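Local coordinates for SusD superfamily protein (Bacteroides fragilis, PDB 3L22) that probably binds glycans at the outer membrane as a SusD-family surface lipoprotein, at residues Arg115-Tyr129 with Tyr172-Asp186. Numbering follows the deposited sequence. Where two conformers were deposited one is given.
With ZN (zinc ion), chain H; ZN (zinc ion), chain B; ZN (zinc ion), chain E; EDO (1,2-ethanediol), chain Z.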
loop_
_atom_site.group_PDB
_atom_site.type_symbol
_atom_site.label_atom_id
_atom_site.label_comp_id
_atom_site.label_asym_id
_atom_site.label_seq_id
_atom_site.Cartn_x
_atom_site.Cartn_y
_atom_site.Cartn_z
ATOM N N ARG A 115 8.021 -11.018 19.662
ATOM C CA ARG A 115 8.340 -10.475 18.377
ATOM C C ARG A 115 7.720 -11.287 17.256
ATOM O O ARG A 115 7.222 -10.710 16.291
ATOM C CB ARG A 115 9.828 -10.400 18.174
ATOM C CG ARG A 115 10.187 -9.819 16.797
ATOM C CD ARG A 115 11.674 -9.516 16.629
ATOM N NE ARG A 115 12.102 -8.429 17.502
ATOM C CZ ARG A 115 13.328 -7.918 17.530
ATOM N NH1 ARG A 115 14.282 -8.338 16.677
ATOM N NH2 ARG A 115 13.594 -6.946 18.398
ATOM N N TYR A 116 7.814 -12.606 17.336
ATOM C CA TYR A 116 7.244 -13.462 16.280
ATOM C C TYR A 116 5.721 -13.279 16.160
ATOM O O TYR A 116 5.177 -13.159 15.051
ATOM C CB TYR A 116 7.546 -14.941 16.541
ATOM C CG TYR A 116 8.998 -15.379 16.540
ATOM C CD1 TYR A 116 9.974 -14.759 15.759
ATOM C CD2 TYR A 116 9.391 -16.457 17.325
ATOM C CE1 TYR A 116 11.306 -15.233 15.787
ATOM C CE2 TYR A 116 10.700 -16.907 17.368
ATOM C CZ TYR A 116 11.642 -16.305 16.593
ATOM O OH TYR A 116 12.910 -16.818 16.666
ATOM N N VAL A 117 5.042 -13.210 17.313
ATOM C CA VAL A 117 3.601 -12.972 17.330
ATOM C C VAL A 117 3.282 -11.629 16.709
ATOM O O VAL A 117 2.407 -11.505 15.886
ATOM C CB VAL A 117 3.022 -12.983 18.776
ATOM C CG1 VAL A 117 1.550 -12.459 18.827
ATOM C CG2 VAL A 117 3.100 -14.404 19.391
ATOM N N GLN A 118 3.981 -10.605 17.130
ATOM C CA GLN A 118 3.628 -9.245 16.722
ATOM C C GLN A 118 3.948 -9.032 15.222
ATOM O O GLN A 118 3.221 -8.344 14.503
ATOM C CB GLN A 118 4.344 -8.250 17.648
ATOM C CG GLN A 118 3.766 -8.280 19.073
ATOM C CD GLN A 118 4.541 -7.422 20.060
ATOM O OE1 GLN A 118 5.356 -6.596 19.655
ATOM N NE2 GLN A 118 4.330 -7.656 21.371
ATOM N N GLU A 119 4.996 -9.685 14.737
ATOM C CA GLU A 119 5.299 -9.651 13.300
ATOM C C GLU A 119 4.224 -10.337 12.478
ATOM O O GLU A 119 3.788 -9.803 11.451
ATOM C CB GLU A 119 6.658 -10.289 12.962
ATOM C CG GLU A 119 7.804 -9.349 13.308
ATOM C CD GLU A 119 9.154 -9.830 12.746
ATOM O OE1 GLU A 119 9.209 -10.570 11.708
ATOM O OE2 GLU A 119 10.159 -9.453 13.375
ATOM N N ALA A 120 3.789 -11.500 12.941
ATOM C CA ALA A 120 2.769 -12.255 12.221
ATOM C C ALA A 120 1.439 -11.464 12.196
ATOM O O ALA A 120 0.766 -11.403 11.176
ATOM C CB ALA A 120 2.591 -13.627 12.853
ATOM N N LYS A 121 1.075 -10.859 13.324
ATOM C CA LYS A 121 -0.111 -10.011 13.383
ATOM C C LYS A 121 -0.053 -8.810 12.430
ATOM O O LYS A 121 -1.055 -8.452 11.814
ATOM C CB LYS A 121 -0.401 -9.581 14.826
ATOM C CG LYS A 121 -0.933 -10.733 15.706
ATOM C CD LYS A 121 -1.368 -10.175 17.068
ATOM C CE LYS A 121 -1.826 -11.293 17.972
ATOM N NZ LYS A 121 -2.254 -10.747 19.290
ATOM N N PHE A 122 1.128 -8.214 12.280
ATOM C CA PHE A 122 1.333 -7.132 11.324
ATOM C C PHE A 122 0.995 -7.596 9.885
ATOM O O PHE A 122 0.299 -6.896 9.176
ATOM C CB PHE A 122 2.766 -6.605 11.372
ATOM C CG PHE A 122 3.075 -5.643 10.285
ATOM C CD1 PHE A 122 2.764 -4.281 10.440
ATOM C CD2 PHE A 122 3.599 -6.077 9.066
ATOM C CE1 PHE A 122 3.016 -3.380 9.436
ATOM C CE2 PHE A 122 3.838 -5.170 8.046
ATOM C CZ PHE A 122 3.527 -3.803 8.248
ATOM N N VAL A 123 1.491 -8.770 9.486
ATOM C CA VAL A 123 1.214 -9.322 8.167
ATOM C C VAL A 123 -0.306 -9.540 7.965
ATOM O O VAL A 123 -0.843 -9.132 6.944
ATOM C CB VAL A 123 2.023 -10.588 7.910
ATOM C CG1 VAL A 123 1.643 -11.243 6.595
ATOM C CG2 VAL A 123 3.528 -10.254 7.923
ATOM N N ARG A 124 -1.000 -10.076 8.975
ATOM C CA ARG A 124 -2.459 -10.231 8.877
ATOM C C ARG A 124 -3.145 -8.875 8.777
ATOM O O ARG A 124 -4.049 -8.699 7.962
ATOM C CB ARG A 124 -2.982 -11.000 10.062
ATOM C CG ARG A 124 -4.477 -11.273 10.017
ATOM C CD ARG A 124 -4.839 -12.331 11.060
ATOM N NE ARG A 124 -4.677 -11.838 12.413
ATOM C CZ ARG A 124 -4.760 -12.614 13.503
ATOM N NH1 ARG A 124 -5.034 -13.930 13.422
ATOM N NH2 ARG A 124 -4.655 -12.052 14.693
ATOM N N ALA A 125 -2.657 -7.907 9.547
ATOM C CA ALA A 125 -3.215 -6.563 9.560
ATOM C C ALA A 125 -3.075 -5.884 8.184
ATOM O O ALA A 125 -4.039 -5.286 7.656
ATOM C CB ALA A 125 -2.533 -5.709 10.679
ATOM N N LEU A 126 -1.897 -6.031 7.585
ATOM C CA LEU A 126 -1.653 -5.483 6.270
ATOM C C LEU A 126 -2.561 -6.111 5.186
ATOM O O LEU A 126 -3.101 -5.403 4.284
ATOM C CB LEU A 126 -0.153 -5.642 5.924
ATOM C CG LEU A 126 0.390 -4.821 4.767
ATOM C CD1 LEU A 126 0.121 -3.286 4.923
ATOM C CD2 LEU A 126 1.895 -5.092 4.520
ATOM N N ALA A 127 -2.743 -7.424 5.265
ATOM C CA ALA A 127 -3.575 -8.118 4.291
ATOM C C ALA A 127 -5.016 -7.599 4.368
ATOM O O ALA A 127 -5.614 -7.204 3.348
ATOM C CB ALA A 127 -3.507 -9.612 4.521
ATOM N N TYR A 128 -5.560 -7.534 5.586
ATOM C CA TYR A 128 -6.907 -6.979 5.778
ATOM C C TYR A 128 -7.007 -5.516 5.353
ATOM O O TYR A 128 -8.047 -5.090 4.835
ATOM C CB TYR A 128 -7.398 -7.163 7.228
ATOM C CG TYR A 128 -7.972 -8.538 7.462
ATOM C CD1 TYR A 128 -9.137 -8.933 6.802
ATOM C CD2 TYR A 128 -7.347 -9.468 8.308
ATOM C CE1 TYR A 128 -9.675 -10.192 6.973
ATOM C CE2 TYR A 128 -7.902 -10.757 8.497
ATOM C CZ TYR A 128 -9.063 -11.102 7.816
ATOM O OH TYR A 128 -9.625 -12.340 7.934
ATOM N N TYR A 129 -5.946 -4.740 5.582
ATOM C CA TYR A 129 -5.956 -3.340 5.208
ATOM C C TYR A 129 -6.154 -3.149 3.691
ATOM O O TYR A 129 -6.942 -2.300 3.247
ATOM C CB TYR A 129 -4.652 -2.654 5.693
ATOM C CG TYR A 129 -4.409 -1.320 5.061
ATOM C CD1 TYR A 129 -4.979 -0.167 5.591
ATOM C CD2 TYR A 129 -3.603 -1.196 3.952
ATOM C CE1 TYR A 129 -4.769 1.073 5.027
ATOM C CE2 TYR A 129 -3.384 0.065 3.354
ATOM C CZ TYR A 129 -3.959 1.183 3.899
ATOM O OH TYR A 129 -3.739 2.431 3.345
ATOM N N TYR A 172 -11.222 -2.280 10.124
ATOM C CA TYR A 172 -10.262 -1.361 10.689
ATOM C C TYR A 172 -10.033 -1.578 12.174
ATOM O O TYR A 172 -8.892 -1.486 12.654
ATOM C CB TYR A 172 -10.646 0.094 10.452
ATOM C CG TYR A 172 -10.413 0.618 9.051
ATOM C CD1 TYR A 172 -9.235 0.333 8.343
ATOM C CD2 TYR A 172 -11.331 1.455 8.446
ATOM C CE1 TYR A 172 -9.022 0.864 7.051
ATOM C CE2 TYR A 172 -11.115 1.949 7.158
ATOM C CZ TYR A 172 -9.972 1.674 6.487
ATOM O OH TYR A 172 -9.773 2.180 5.217
ATOM N N GLU A 173 -11.098 -1.867 12.906
ATOM C CA GLU A 173 -10.994 -2.040 14.358
ATOM C C GLU A 173 -10.193 -3.289 14.691
ATOM O O GLU A 173 -9.415 -3.282 15.646
ATOM C CB GLU A 173 -12.382 -2.064 15.008
ATOM C CG GLU A 173 -12.987 -0.639 15.111
ATOM C CD GLU A 173 -14.478 -0.595 15.418
ATOM O OE1 GLU A 173 -15.219 -1.591 15.151
ATOM O OE2 GLU A 173 -14.914 0.469 15.943
ATOM N N HIS A 174 -10.340 -4.336 13.882
ATOM C CA HIS A 174 -9.541 -5.538 14.104
ATOM C C HIS A 174 -8.050 -5.287 13.744
ATOM O O HIS A 174 -7.145 -5.711 14.468
ATOM C CB HIS A 174 -10.035 -6.773 13.349
ATOM C CG HIS A 174 -9.041 -7.863 13.438
ATOM N ND1 HIS A 174 -8.905 -8.608 14.574
ATOM C CD2 HIS A 174 -7.984 -8.179 12.652
ATOM C CE1 HIS A 174 -7.847 -9.391 14.472
ATOM N NE2 HIS A 174 -7.256 -9.131 13.315
ATOM N N ILE A 175 -7.812 -4.580 12.658
ATOM C CA ILE A 175 -6.452 -4.169 12.278
ATOM C C ILE A 175 -5.797 -3.449 13.444
ATOM O O ILE A 175 -4.664 -3.753 13.783
ATOM C CB ILE A 175 -6.443 -3.296 11.009
ATOM C CG1 ILE A 175 -6.813 -4.156 9.792
ATOM C CG2 ILE A 175 -5.067 -2.630 10.790
ATOM C CD1 ILE A 175 -7.236 -3.371 8.523
ATOM N N LEU A 176 -6.531 -2.556 14.116
ATOM C CA LEU A 176 -5.964 -1.847 15.251
ATOM C C LEU A 176 -5.637 -2.816 16.385
ATOM O O LEU A 176 -4.622 -2.620 17.077
ATOM C CB LEU A 176 -6.883 -0.725 15.734
ATOM C CG LEU A 176 -7.098 0.440 14.782
ATOM C CD1 LEU A 176 -8.213 1.350 15.355
ATOM C CD2 LEU A 176 -5.806 1.195 14.533
ATOM N N SER A 177 -6.475 -3.839 16.585
ATOM C CA SER A 177 -6.143 -4.880 17.562
ATOM C C SER A 177 -4.847 -5.648 17.234
ATOM O O SER A 177 -4.039 -5.905 18.116
ATOM C CB SER A 177 -7.278 -5.881 17.705
ATOM O OG SER A 177 -8.402 -5.266 18.248
ATOM N N ASP A 178 -4.649 -5.972 15.965
ATOM C CA ASP A 178 -3.428 -6.660 15.546
ATOM C C ASP A 178 -2.193 -5.762 15.660
ATOM O O ASP A 178 -1.074 -6.261 15.606
ATOM C CB ASP A 178 -3.569 -7.203 14.112
ATOM C CG ASP A 178 -4.276 -8.560 14.039
ATOM O OD1 ASP A 178 -4.509 -9.260 15.057
ATOM O OD2 ASP A 178 -4.596 -8.980 12.912
ATOM N N LEU A 179 -2.387 -4.452 15.786
ATOM C CA LEU A 179 -1.285 -3.508 15.916
ATOM C C LEU A 179 -1.214 -2.911 17.329
ATOM O O LEU A 179 -0.479 -1.939 17.571
ATOM C CB LEU A 179 -1.458 -2.395 14.884
ATOM C CG LEU A 179 -1.449 -2.845 13.415
ATOM C CD1 LEU A 179 -1.767 -1.627 12.556
ATOM C CD2 LEU A 179 -0.102 -3.455 13.008
ATOM N N GLU A 180 -1.954 -3.475 18.268
ATOM C CA GLU A 180 -2.053 -2.819 19.580
ATOM C C GLU A 180 -0.866 -3.034 20.480
ATOM O O GLU A 180 -0.604 -2.182 21.318
ATOM C CB GLU A 180 -3.309 -3.220 20.332
ATOM C CG GLU A 180 -3.302 -4.608 20.929
ATOM C CD GLU A 180 -4.719 -5.043 21.428
ATOM O OE1 GLU A 180 -5.694 -4.252 21.332
ATOM O OE2 GLU A 180 -4.826 -6.174 21.925
ATOM N N ASN A 181 -0.222 -4.188 20.363
ATOM C CA ASN A 181 1.002 -4.431 21.114
ATOM C C ASN A 181 2.164 -4.612 20.145
ATOM O O ASN A 181 2.227 -5.561 19.403
ATOM C CB ASN A 181 0.890 -5.617 22.060
ATOM C CG ASN A 181 2.011 -5.606 23.119
ATOM O OD1 ASN A 181 2.960 -4.809 23.038
ATOM N ND2 ASN A 181 1.886 -6.463 24.102
ATOM N N ILE A 182 3.061 -3.635 20.157
ATOM C CA ILE A 182 4.184 -3.598 19.236
ATOM C C ILE A 182 5.531 -3.492 19.908
ATOM O O ILE A 182 6.550 -3.377 19.232
ATOM C CB ILE A 182 4.014 -2.473 18.171
ATOM C CG1 ILE A 182 3.949 -1.080 18.794
ATOM C CG2 ILE A 182 2.807 -2.744 17.282
ATOM C CD1 ILE A 182 3.984 -0.030 17.738
ATOM N N SER A 183 5.577 -3.596 21.226
ATOM C CA SER A 183 6.809 -3.275 21.948
ATOM C C SER A 183 7.876 -4.341 21.809
ATOM O O SER A 183 8.997 -4.064 22.149
ATOM C CB SER A 183 6.518 -3.060 23.434
ATOM O OG SER A 183 5.817 -4.186 23.948
ATOM N N ALA A 184 7.565 -5.523 21.274
ATOM C CA ALA A 184 8.593 -6.524 21.032
ATOM C C ALA A 184 9.100 -6.439 19.600
ATOM O O ALA A 184 10.071 -7.120 19.275
ATOM C CB ALA A 184 8.096 -7.915 21.342
ATOM N N LEU A 185 8.473 -5.621 18.747
ATOM C CA LEU A 185 8.977 -5.483 17.401
ATOM C C LEU A 185 10.335 -4.787 17.366
ATOM O O LEU A 185 10.649 -3.957 18.195
ATOM C CB LEU A 185 7.991 -4.775 16.484
ATOM C CG LEU A 185 6.689 -5.512 16.185
ATOM C CD1 LEU A 185 5.784 -4.522 15.391
ATOM C CD2 LEU A 185 6.890 -6.874 15.433
ATOM N N ASP A 186 11.121 -5.142 16.357
ATOM C CA ASP A 186 12.458 -4.549 16.118
ATOM C C ASP A 186 12.361 -3.057 15.734
ATOM O O ASP A 186 11.282 -2.566 15.384
ATOM C CB ASP A 186 13.114 -5.331 14.975
ATOM C CG ASP A 186 14.573 -4.986 14.769
ATOM O OD1 ASP A 186 15.269 -4.897 15.798
ATOM O OD2 ASP A 186 14.989 -4.793 13.581
HETATM ZN ZN ZN H . -10.150 -8.626 16.346
HETATM ZN ZN ZN B . 11.891 -10.218 12.542
HETATM ZN ZN ZN E . 17.203 -5.421 15.942
HETATM C C1 EDO Z . -4.117 1.330 19.681
HETATM O O1 EDO Z . -2.760 1.747 19.606
HETATM C C2 EDO Z . -4.569 0.340 18.637
HETATM O O2 EDO Z . -3.546 -0.215 17.828
HETATM O O HOH W 1 12.617 -4.407 20.108
HETATM O O HOH W 2 1.652 -6.263 15.296
HETATM O O HOH W 3 5.346 -6.812 23.810
HETATM O O HOH W 4 10.299 -7.021 14.459
HETATM O O HOH W 5 13.051 -8.739 13.056
HETATM O O HOH W 6 12.473 -12.041 13.732
HETATM O O HOH W 7 -8.646 -9.578 17.673
#
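R124 and D178 meet side-on. Outward along the arginine, R124 CB, CG and CD pass D178 OD2 at 3.8, 3.7 and 3.8 Å. R124 NE then donates to D178 OD2 (2.9 Å, N-H...O 166°). R124 CZ stands level with the carboxylate, 3.7 Å from both D178 OD1 and D178 OD2, and R124 NH2 donates to D178 OD1 (2.8 Å, 171°). Both bonds use the syn sides of a carboxylate nearly parallel to the guanidinium plane; the bend at chi3 (68°) turns NE and NH2 onto it. NH1 goes to N96. H174 NE2 reaches the same OD2 from the opposite face of the carboxylate, while its ND1 binds zinc. This bidentate salt bridge links two antiparallel helices, 113-131 and 168-178, within the helical, TPR-related part of the SusD fold, where A125 CB and I175 CG2 touch at 4.0 Å. Residues 179-186 run on along 115-129 as loop and turn. There Q118 OE1 accepts from A184 N, tilted from the carbonyl plane, at the type I turn I182-L185, and R115 NE donates to A184 O at 3.0 Å in both the guanidinium and carbonyl planes. D186 CB covers one face of that guanidinium, and D186 OD1 shares a zinc with E188.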